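PDB 1OHU: apoptosis regulator CED-9 from Caenorhabditis elegans, which restrains programmed cell death by sequestering the caspase activator CED-4 until EGL-1 binds it and releases CED-4. Local coordinates for residues L11-F16 and Y134-I139; M99-L104 and W154-T159; D19-R24 and M30-A35. The protein carries 3 engineered substitutions. All blocks are in the same frame, centred on the assembly; numbering follows the deposited sequence.

Contact 1. Residues L11-F16 and Y134-I139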
loop_
_atom_site.group_PDB
_atom_site.type_symbol
_atom_site.label_atom_id
_atom_site.label_comp_id
_atom_site.label_asym_id
_atom_site.label_seq_id
_atom_site.Cartn_x
_atom_site.Cartn_y
_atom_site.Cartn_z
ATOM N N LEU A 11 -2.804 3.613 14.476
ATOM C CA LEU A 11 -3.006 2.865 13.244
ATOM C C LEU A 11 -3.566 3.681 12.080
ATOM O O LEU A 11 -4.127 3.113 11.142
ATOM C CB LEU A 11 -3.929 1.671 13.509
ATOM C CG LEU A 11 -3.449 0.681 14.573
ATOM C CD1 LEU A 11 -4.476 -0.431 14.738
ATOM C CD2 LEU A 11 -2.099 0.109 14.173
ATOM N N ASP A 12 -3.428 5.004 12.129
ATOM C CA ASP A 12 -3.942 5.823 11.035
ATOM C C ASP A 12 -3.412 5.250 9.732
ATOM O O ASP A 12 -2.255 4.842 9.648
ATOM C CB ASP A 12 -3.497 7.282 11.166
ATOM C CG ASP A 12 -4.190 7.999 12.305
ATOM O OD1 ASP A 12 -5.420 7.832 12.451
ATOM O OD2 ASP A 12 -3.509 8.736 13.048
ATOM N N ILE A 13 -4.270 5.212 8.723
ATOM C CA ILE A 13 -3.887 4.683 7.431
ATOM C C ILE A 13 -2.625 5.346 6.873
ATOM O O ILE A 13 -1.789 4.672 6.282
ATOM C CB ILE A 13 -5.069 4.803 6.428
ATOM C CG1 ILE A 13 -5.618 3.405 6.130
ATOM C CG2 ILE A 13 -4.648 5.515 5.152
ATOM C CD1 ILE A 13 -4.577 2.396 5.682
ATOM N N GLU A 14 -2.476 6.652 7.073
ATOM C CA GLU A 14 -1.297 7.351 6.566
ATOM C C GLU A 14 -0.008 6.697 7.012
ATOM O O GLU A 14 0.964 6.642 6.251
ATOM C CB GLU A 14 -1.284 8.814 7.013
ATOM C CG GLU A 14 -2.319 9.663 6.315
ATOM C CD GLU A 14 -3.725 9.376 6.792
ATOM O OE1 GLU A 14 -4.676 9.781 6.092
ATOM O OE2 GLU A 14 -3.876 8.757 7.870
ATOM N N GLY A 15 0.001 6.211 8.249
ATOM C CA GLY A 15 1.187 5.571 8.784
ATOM C C GLY A 15 1.611 4.363 7.976
ATOM O O GLY A 15 2.801 4.155 7.746
ATOM N N PHE A 16 0.645 3.558 7.544
ATOM C CA PHE A 16 0.967 2.373 6.752
ATOM C C PHE A 16 1.452 2.771 5.362
ATOM O O PHE A 16 2.438 2.230 4.853
ATOM C CB PHE A 16 -0.259 1.461 6.600
ATOM C CG PHE A 16 -0.701 0.806 7.879
ATOM C CD1 PHE A 16 -1.403 1.526 8.842
ATOM C CD2 PHE A 16 -0.416 -0.537 8.120
ATOM C CE1 PHE A 16 -1.815 0.919 10.026
ATOM C CE2 PHE A 16 -0.823 -1.155 9.300
ATOM C CZ PHE A 16 -1.525 -0.426 10.256
ATOM N N TYR A 134 -3.792 9.894 -2.359
ATOM C CA TYR A 134 -4.856 9.154 -3.029
ATOM C C TYR A 134 -5.018 7.798 -2.346
ATOM O O TYR A 134 -6.118 7.408 -1.965
ATOM C CB TYR A 134 -4.511 8.916 -4.501
ATOM C CG TYR A 134 -4.404 10.157 -5.350
ATOM C CD1 TYR A 134 -3.833 10.096 -6.617
ATOM C CD2 TYR A 134 -4.896 11.391 -4.904
ATOM C CE1 TYR A 134 -3.749 11.229 -7.427
ATOM C CE2 TYR A 134 -4.820 12.532 -5.706
ATOM C CZ TYR A 134 -4.244 12.445 -6.968
ATOM O OH TYR A 134 -4.150 13.564 -7.775
ATOM N N THR A 135 -3.904 7.088 -2.190
ATOM C CA THR A 135 -3.918 5.764 -1.574
ATOM C C THR A 135 -4.529 5.799 -0.171
ATOM O O THR A 135 -5.419 5.014 0.151
ATOM C CB THR A 135 -2.482 5.175 -1.513
ATOM O OG1 THR A 135 -1.922 5.136 -2.837
ATOM C CG2 THR A 135 -2.510 3.756 -0.949
ATOM N N SER A 136 -4.062 6.728 0.653
ATOM C CA SER A 136 -4.553 6.873 2.025
ATOM C C SER A 136 -6.044 7.215 2.074
ATOM O O SER A 136 -6.795 6.670 2.876
ATOM C CB SER A 136 -3.771 7.973 2.746
ATOM O OG SER A 136 -2.377 7.715 2.737
ATOM N N LEU A 137 -6.457 8.133 1.215
ATOM C CA LEU A 137 -7.843 8.566 1.160
ATOM C C LEU A 137 -8.760 7.443 0.666
ATOM O O LEU A 137 -9.784 7.147 1.278
ATOM C CB LEU A 137 -7.943 9.789 0.241
ATOM C CG LEU A 137 -9.242 10.587 0.142
ATOM C CD1 LEU A 137 -8.981 11.875 -0.637
ATOM C CD2 LEU A 137 -10.311 9.748 -0.539
ATOM N N PHE A 138 -8.388 6.820 -0.442
ATOM C CA PHE A 138 -9.187 5.742 -1.009
ATOM C C PHE A 138 -9.454 4.652 0.027
ATOM O O PHE A 138 -10.584 4.185 0.167
ATOM C CB PHE A 138 -8.466 5.158 -2.229
ATOM C CG PHE A 138 -9.299 4.209 -3.040
ATOM C CD1 PHE A 138 -9.387 2.865 -2.694
ATOM C CD2 PHE A 138 -9.977 4.656 -4.169
ATOM C CE1 PHE A 138 -10.134 1.975 -3.464
ATOM C CE2 PHE A 138 -10.726 3.778 -4.947
ATOM C CZ PHE A 138 -10.807 2.434 -4.597
ATOM N N ILE A 139 -8.414 4.274 0.762
ATOM C CA ILE A 139 -8.507 3.236 1.782
ATOM C C ILE A 139 -9.286 3.670 3.014
ATOM O O ILE A 139 -10.007 2.868 3.610
ATOM C CB ILE A 139 -7.103 2.770 2.225
ATOM C CG1 ILE A 139 -6.346 2.193 1.024
ATOM C CG2 ILE A 139 -7.220 1.717 3.313
ATOM C CD1 ILE A 139 -4.991 1.614 1.371
#
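Helix-to-helix van der Waals packing joins Ile13 of helix 13-27 to Ser136 and Ile139 of helix 128-144 in the buried interior. The backbones come close: the CA atoms of Glu14 and Ser136 are 5.6 Å apart, consistent with the small side chain of Ser136.

Ile13 does most of the touching with both of its branches. Its CG2 methyl sits against the serine, 3.5 Å from Ser136 CB and 3.3 Å from Ser136 O. The approach of Ile13 CG2 to Ser136 CA, 3.4 Å, is tight for two carbons. The other branch runs toward Ile139, where Ile13 CD1 lies 3.6 Å from Ile139 CG2. The two isoleucine side chains cross at about a right angle. In Ile139, CG2 is anti to the backbone N, and it is this methyl that meets Ile13.

CED-9 has the all-helical Bcl-2 fold, and Ile13 and Glu14 belong to its predicted BH4 motif. Ile139 also packs on Leu104 and Ile108 of helix 101-118.

Polar groups border the isoleucine pair. Ser136 OG is hydrogen-bonded to Phe132 O within its own helix. The bent chain of Glu14 brings OE1 to 3.9 Å from Ser136 CB, and the same oxygen forms a salt bridge with Lys140.

Contact 2. Residues M99-L104 and W154-T159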
loop_
_atom_site.group_PDB
_atom_site.type_symbol
_atom_site.label_atom_id
_atom_site.label_comp_id
_atom_site.label_asym_id
_atom_site.label_seq_id
_atom_site.Cartn_x
_atom_site.Cartn_y
_atom_site.Cartn_z
HETATM N N MSE A 99 -13.543 -3.327 1.068
HETATM C CA MSE A 99 -12.156 -3.125 1.473
HETATM C C MSE A 99 -11.634 -4.311 2.268
HETATM O O MSE A 99 -11.417 -4.214 3.475
HETATM C CB MSE A 99 -12.017 -1.841 2.302
HETATM C CG MSE A 99 -10.580 -1.502 2.717
HETATM SE SE MSE A 99 -9.308 -1.470 1.242
HETATM C CE MSE A 99 -9.829 0.206 0.431
ATOM N N SER A 100 -11.441 -5.433 1.584
ATOM C CA SER A 100 -10.931 -6.637 2.220
ATOM C C SER A 100 -9.434 -6.470 2.439
ATOM O O SER A 100 -8.826 -5.535 1.917
ATOM C CB SER A 100 -11.183 -7.856 1.332
ATOM O OG SER A 100 -10.436 -7.782 0.128
ATOM N N TYR A 101 -8.841 -7.375 3.210
ATOM C CA TYR A 101 -7.407 -7.321 3.479
ATOM C C TYR A 101 -6.644 -7.467 2.169
ATOM O O TYR A 101 -5.576 -6.886 1.990
ATOM C CB TYR A 101 -7.011 -8.442 4.442
ATOM C CG TYR A 101 -7.738 -8.391 5.767
ATOM C CD1 TYR A 101 -7.586 -7.300 6.626
ATOM C CD2 TYR A 101 -8.584 -9.425 6.160
ATOM C CE1 TYR A 101 -8.262 -7.243 7.847
ATOM C CE2 TYR A 101 -9.264 -9.380 7.377
ATOM C CZ TYR A 101 -9.099 -8.287 8.215
ATOM O OH TYR A 101 -9.772 -8.239 9.417
ATOM N N GLY A 102 -7.204 -8.248 1.251
ATOM C CA GLY A 102 -6.568 -8.454 -0.035
ATOM C C GLY A 102 -6.501 -7.177 -0.846
ATOM O O GLY A 102 -5.469 -6.867 -1.435
ATOM N N ARG A 103 -7.602 -6.434 -0.883
ATOM C CA ARG A 103 -7.640 -5.187 -1.631
ATOM C C ARG A 103 -6.783 -4.154 -0.898
ATOM O O ARG A 103 -6.103 -3.337 -1.523
ATOM C CB ARG A 103 -9.080 -4.675 -1.759
ATOM C CG ARG A 103 -9.254 -3.607 -2.836
ATOM C CD ARG A 103 -10.643 -2.984 -2.829
ATOM N NE ARG A 103 -10.846 -2.126 -3.997
ATOM C CZ ARG A 103 -11.887 -1.314 -4.174
ATOM N NH1 ARG A 103 -12.840 -1.231 -3.254
ATOM N NH2 ARG A 103 -11.978 -0.588 -5.282
ATOM N N LEU A 104 -6.818 -4.205 0.430
ATOM C CA LEU A 104 -6.052 -3.285 1.258
ATOM C C LEU A 104 -4.565 -3.415 0.951
ATOM O O LEU A 104 -3.900 -2.446 0.585
ATOM C CB LEU A 104 -6.302 -3.592 2.735
ATOM C CG LEU A 104 -5.447 -2.867 3.777
ATOM C CD1 LEU A 104 -5.666 -1.370 3.686
ATOM C CD2 LEU A 104 -5.810 -3.381 5.160
ATOM N N TRP A 154 -7.833 -4.590 12.402
ATOM C CA TRP A 154 -6.386 -4.731 12.331
ATOM C C TRP A 154 -5.891 -5.937 13.119
ATOM O O TRP A 154 -4.864 -6.525 12.781
ATOM C CB TRP A 154 -5.700 -3.459 12.837
ATOM C CG TRP A 154 -5.750 -2.332 11.849
ATOM C CD1 TRP A 154 -6.415 -1.149 11.985
ATOM C CD2 TRP A 154 -5.123 -2.294 10.558
ATOM N NE1 TRP A 154 -6.244 -0.377 10.860
ATOM C CE2 TRP A 154 -5.455 -1.055 9.969
ATOM C CE3 TRP A 154 -4.313 -3.188 9.843
ATOM C CZ2 TRP A 154 -5.006 -0.685 8.694
ATOM C CZ3 TRP A 154 -3.867 -2.819 8.571
ATOM C CH2 TRP A 154 -4.215 -1.579 8.014
ATOM N N ASP A 155 -6.617 -6.299 14.172
ATOM C CA ASP A 155 -6.249 -7.443 14.997
ATOM C C ASP A 155 -6.466 -8.693 14.165
ATOM O O ASP A 155 -5.595 -9.560 14.071
ATOM C CB ASP A 155 -7.127 -7.486 16.244
ATOM C CG ASP A 155 -7.062 -6.196 17.035
ATOM O OD1 ASP A 155 -5.993 -5.913 17.623
ATOM O OD2 ASP A 155 -8.075 -5.460 17.061
ATOM N N ASP A 156 -7.641 -8.771 13.554
ATOM C CA ASP A 156 -7.992 -9.894 12.699
ATOM C C ASP A 156 -6.964 -9.934 11.564
ATOM O O ASP A 156 -6.626 -11.000 11.047
ATOM C CB ASP A 156 -9.400 -9.683 12.141
ATOM C CG ASP A 156 -10.015 -10.956 11.614
ATOM O OD1 ASP A 156 -9.468 -11.536 10.653
ATOM O OD2 ASP A 156 -11.050 -11.379 12.168
ATOM N N PHE A 157 -6.468 -8.754 11.198
ATOM C CA PHE A 157 -5.472 -8.604 10.139
ATOM C C PHE A 157 -4.173 -9.312 10.505
ATOM O O PHE A 157 -3.645 -10.104 9.723
ATOM C CB PHE A 157 -5.195 -7.113 9.897
ATOM C CG PHE A 157 -4.001 -6.842 9.014
ATOM C CD1 PHE A 157 -4.070 -7.041 7.640
ATOM C CD2 PHE A 157 -2.807 -6.380 9.564
ATOM C CE1 PHE A 157 -2.966 -6.782 6.824
ATOM C CE2 PHE A 157 -1.700 -6.120 8.758
ATOM C CZ PHE A 157 -1.780 -6.321 7.386
HETATM N N MSE A 158 -3.662 -9.020 11.697
HETATM C CA MSE A 158 -2.419 -9.619 12.161
HETATM C C MSE A 158 -2.483 -11.139 12.221
HETATM O O MSE A 158 -1.515 -11.823 11.878
HETATM C CB MSE A 158 -2.049 -9.058 13.535
HETATM C CG MSE A 158 -1.690 -7.580 13.514
HETATM SE SE MSE A 158 -0.195 -7.193 12.341
HETATM C CE MSE A 158 1.268 -7.273 13.605
ATOM N N THR A 159 -3.620 -11.667 12.657
ATOM C CA THR A 159 -3.792 -13.111 12.750
ATOM C C THR A 159 -3.636 -13.743 11.371
ATOM O O THR A 159 -2.831 -14.657 11.183
ATOM C CB THR A 159 -5.176 -13.475 13.318
ATOM O OG1 THR A 159 -5.299 -12.943 14.644
ATOM C CG2 THR A 159 -5.357 -14.991 13.354
#
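Tyr101 and Leu104, in the first turn of helix 101-118, pack against Trp154, Asp156 and Phe157 in the first turn of helix 154-172.

The aromatic contact is between Tyr101 and Phe157. Their rings are inclined at 44°, with centroids 5.9 Å apart, so they are neither stacked nor edge-to-face. Tyr101 CD1 reaches the edge of the phenylalanine ring, 3.7 Å from Phe157 CD1. Tyr101 CE1 lies against the root of that side chain, at 3.7 Å from Phe157 CB. With CG anti to the backbone N (chi1 169°), the Phe157 ring lies where Trp154 CZ3, from its own helix, sits over the centre of one face.

The leucine-on-indole contact is smaller. Leu104 CD2 touches the six-membered ring of Trp154, 3.7 Å from CH2. The leucine and the indole cross at about a right angle. Trp154 also stacks with Phe16 of helix 13-27.

Residues 99-104 lie in the predicted BH1 motif and 154-159 in the inferred BH2 motif. In Bcl-2 family members these motifs help to form the groove that binds BH3 segments.

The polar part centres on the phenol. Tyr101 OH is 3.1 Å from Asp156 CB and 3.5 Å from Asp156 OD1, without a hydrogen bond to the carboxylate. The two side chains cross at about a right angle, with ring and carboxylate planes 17° apart. The hydrogen-bond partner of Tyr101 OH is the backbone N of Ser153. Replacing Tyr101 with an alanine would probably leave Ser153 N without this partner and open a gap beside Phe157.

At the start of helix 101-118, Ser100 is the N-cap: its OG accepts from Arg103 N at 3.3 Å.

Contact 3. Residues D19-R24 and M30-A35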
loop_
_atom_site.group_PDB
_atom_site.type_symbol
_atom_site.label_atom_id
_atom_site.label_comp_id
_atom_site.label_asym_id
_atom_site.label_seq_id
_atom_site.Cartn_x
_atom_site.Cartn_y
_atom_site.Cartn_z
ATOM N N ASP A 19 5.002 4.429 5.670
ATOM C CA ASP A 19 6.008 3.438 6.011
ATOM C C ASP A 19 6.248 2.456 4.886
ATOM O O ASP A 19 7.377 2.011 4.678
ATOM C CB ASP A 19 5.609 2.668 7.270
ATOM C CG ASP A 19 6.668 1.662 7.683
ATOM O OD1 ASP A 19 6.585 0.487 7.263
ATOM O OD2 ASP A 19 7.604 2.058 8.411
ATOM N N TYR A 20 5.193 2.097 4.163
ATOM C CA TYR A 20 5.370 1.142 3.082
ATOM C C TYR A 20 6.049 1.806 1.882
ATOM O O TYR A 20 6.951 1.225 1.271
ATOM C CB TYR A 20 4.040 0.527 2.650
ATOM C CG TYR A 20 4.266 -0.616 1.680
ATOM C CD1 TYR A 20 4.740 -1.846 2.129
ATOM C CD2 TYR A 20 4.109 -0.433 0.308
ATOM C CE1 TYR A 20 5.064 -2.866 1.236
ATOM C CE2 TYR A 20 4.428 -1.443 -0.594
ATOM C CZ TYR A 20 4.911 -2.658 -0.120
ATOM O OH TYR A 20 5.278 -3.644 -1.000
ATOM N N PHE A 21 5.619 3.020 1.548
ATOM C CA PHE A 21 6.213 3.752 0.435
ATOM C C PHE A 21 7.711 3.903 0.705
ATOM O O PHE A 21 8.541 3.579 -0.137
ATOM C CB PHE A 21 5.558 5.135 0.299
ATOM C CG PHE A 21 4.296 5.149 -0.548
ATOM C CD1 PHE A 21 3.365 4.116 -0.469
ATOM C CD2 PHE A 21 4.020 6.232 -1.392
ATOM C CE1 PHE A 21 2.177 4.158 -1.213
ATOM C CE2 PHE A 21 2.841 6.284 -2.137
ATOM C CZ PHE A 21 1.915 5.242 -2.045
ATOM N N THR A 22 8.049 4.384 1.895
ATOM C CA THR A 22 9.446 4.569 2.274
ATOM C C THR A 22 10.255 3.274 2.117
ATOM O O THR A 22 11.353 3.277 1.559
ATOM C CB THR A 22 9.538 5.047 3.728
ATOM O OG1 THR A 22 8.811 6.272 3.866
ATOM C CG2 THR A 22 10.975 5.270 4.128
ATOM N N HIS A 23 9.697 2.172 2.605
ATOM C CA HIS A 23 10.349 0.872 2.541
ATOM C C HIS A 23 10.494 0.345 1.115
ATOM O O HIS A 23 11.556 -0.151 0.733
ATOM C CB HIS A 23 9.568 -0.137 3.381
ATOM C CG HIS A 23 10.004 -1.552 3.177
ATOM N ND1 HIS A 23 11.216 -2.031 3.630
ATOM C CD2 HIS A 23 9.410 -2.580 2.526
ATOM C CE1 HIS A 23 11.348 -3.294 3.266
ATOM N NE2 HIS A 23 10.267 -3.651 2.593
ATOM N N ARG A 24 9.435 0.450 0.323
ATOM C CA ARG A 24 9.502 -0.039 -1.046
ATOM C C ARG A 24 10.478 0.781 -1.888
ATOM O O ARG A 24 11.188 0.242 -2.738
ATOM C CB ARG A 24 8.111 -0.039 -1.690
ATOM C CG ARG A 24 8.101 -0.675 -3.079
ATOM C CD ARG A 24 8.691 -2.082 -3.060
ATOM N NE ARG A 24 8.758 -2.663 -4.401
ATOM C CZ ARG A 24 9.671 -2.349 -5.318
ATOM N NH1 ARG A 24 10.615 -1.456 -5.056
ATOM N NH2 ARG A 24 9.629 -2.923 -6.509
HETATM N N MSE A 30 16.579 3.641 -3.386
HETATM C CA MSE A 30 16.357 5.084 -3.353
HETATM C C MSE A 30 15.837 5.585 -2.004
HETATM O O MSE A 30 15.539 4.791 -1.110
HETATM C CB MSE A 30 15.424 5.487 -4.504
HETATM C CG MSE A 30 16.074 5.262 -5.882
HETATM SE SE MSE A 30 14.802 5.341 -7.333
HETATM C CE MSE A 30 15.913 4.773 -8.792
ATOM N N GLU A 31 15.723 6.900 -1.861
ATOM C CA GLU A 31 15.304 7.489 -0.597
ATOM C C GLU A 31 14.262 8.580 -0.818
ATOM O O GLU A 31 14.525 9.570 -1.508
ATOM C CB GLU A 31 16.540 8.063 0.109
ATOM C CG GLU A 31 16.324 8.665 1.503
ATOM C CD GLU A 31 15.846 7.644 2.545
ATOM O OE1 GLU A 31 16.325 6.488 2.544
ATOM O OE2 GLU A 31 14.995 8.007 3.378
ATOM N N TRP A 32 13.081 8.389 -0.238
ATOM C CA TRP A 32 11.988 9.351 -0.377
ATOM C C TRP A 32 12.210 10.522 0.562
ATOM O O TRP A 32 11.791 10.485 1.714
ATOM C CB TRP A 32 10.641 8.677 -0.068
ATOM C CG TRP A 32 9.442 9.581 -0.243
ATOM C CD1 TRP A 32 9.397 10.775 -0.924
ATOM C CD2 TRP A 32 8.111 9.356 0.251
ATOM N NE1 TRP A 32 8.129 11.297 -0.880
ATOM C CE2 TRP A 32 7.319 10.451 -0.167
ATOM C CE3 TRP A 32 7.514 8.336 1.008
ATOM C CZ2 TRP A 32 5.957 10.556 0.147
ATOM C CZ3 TRP A 32 6.153 8.440 1.321
ATOM C CH2 TRP A 32 5.394 9.540 0.891
ATOM N N PHE A 33 12.868 11.564 0.058
ATOM C CA PHE A 33 13.171 12.745 0.857
ATOM C C PHE A 33 11.941 13.486 1.360
ATOM O O PHE A 33 11.975 14.103 2.430
ATOM C CB PHE A 33 14.058 13.712 0.053
ATOM C CG PHE A 33 15.546 13.515 0.266
ATOM C CD1 PHE A 33 16.110 12.244 0.267
ATOM C CD2 PHE A 33 16.387 14.613 0.435
ATOM C CE1 PHE A 33 17.496 12.073 0.433
ATOM C CE2 PHE A 33 17.760 14.450 0.600
ATOM C CZ PHE A 33 18.314 13.175 0.600
ATOM N N GLY A 34 10.858 13.431 0.591
ATOM C CA GLY A 34 9.641 14.118 0.986
ATOM C C GLY A 34 8.712 13.317 1.883
ATOM O O GLY A 34 7.607 13.764 2.190
ATOM N N ALA A 35 9.152 12.141 2.322
ATOM C CA ALA A 35 8.318 11.303 3.180
ATOM C C ALA A 35 7.806 12.025 4.431
ATOM O O ALA A 35 8.580 12.666 5.144
ATOM C CB ALA A 35 9.086 10.058 3.595
HETATM O O HOH W 1 12.438 6.015 1.243
#
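Trp32 packs against Phe21 and Thr22, so that the chain leaving helix 13-27 folds back on the helix. Residues 30-35 have no regular secondary structure.

Just before the contact, Glu31 is held to the end of the helix through a salt bridge from its OE2 to Arg26 NH2.

Trp32 follows and supplies the main apolar surface. Its backbone N donates to a water at 2.9 Å. This water in turn donates to Thr22 O, at 3.0 Å, and so bridges the two backbones. Trp32 CG is anti to the backbone N (chi1 -178°), and the benzo side of the indole reaches the helix. There Trp32 CZ3 lies 3.5 Å from Phe21 CB, nearer than any atom of the Phe21 ring. The two six-membered rings are inclined at 41°, with centroids 5.9 Å apart. Trp32 CE3 is 3.8 Å from Thr22 OG1, and the threonine side chain crosses the indole at about a right angle. Beyond the segments, Trp32 also packs on Met119 and Val128.

A type I beta turn runs from Trp32 to Ala35, closed by a bond from Ala35 N to Trp32 O. The turn brings the chain back over the indole. Gly34 C lies above the same face as Ala35 CA, which is 3.5 Å above the plane and over its centre. Ala35 CB then reaches Thr22 OG1 at 3.8 Å.

Residues 19-24 and 30-32 belong to the predicted BH4 motif. Thr22 OG1 is hydrogen-bonded to Val18 O within its helix, so its part here is packing. Direct contact across the segments is therefore van der Waals in kind, and the polar link between them runs through one water.

In the fold
Contacts 1 and 2 are buried, and they touch through Leu11 on Trp154 and Phe138 on Arg103. Contact 3 is only partly buried and lies on the opposite side of the chain's centre from contact 2, with centres about 22 Å apart. Contacts 1 and 3 share helix 13-27, and Thr135 meets Phe21 between them. Along the chain, contact 3 is nested within the loop closed by contact 1, whereas contacts 1 and 2 cross. Their chemistry differs. Contact 1 sets isoleucines beside a serine and a glutamate; contact 2 sets rings and a leucine beside an aspartate. Contact 3, the less buried, adds a water bridge. None has a direct hydrogen bond between its segments.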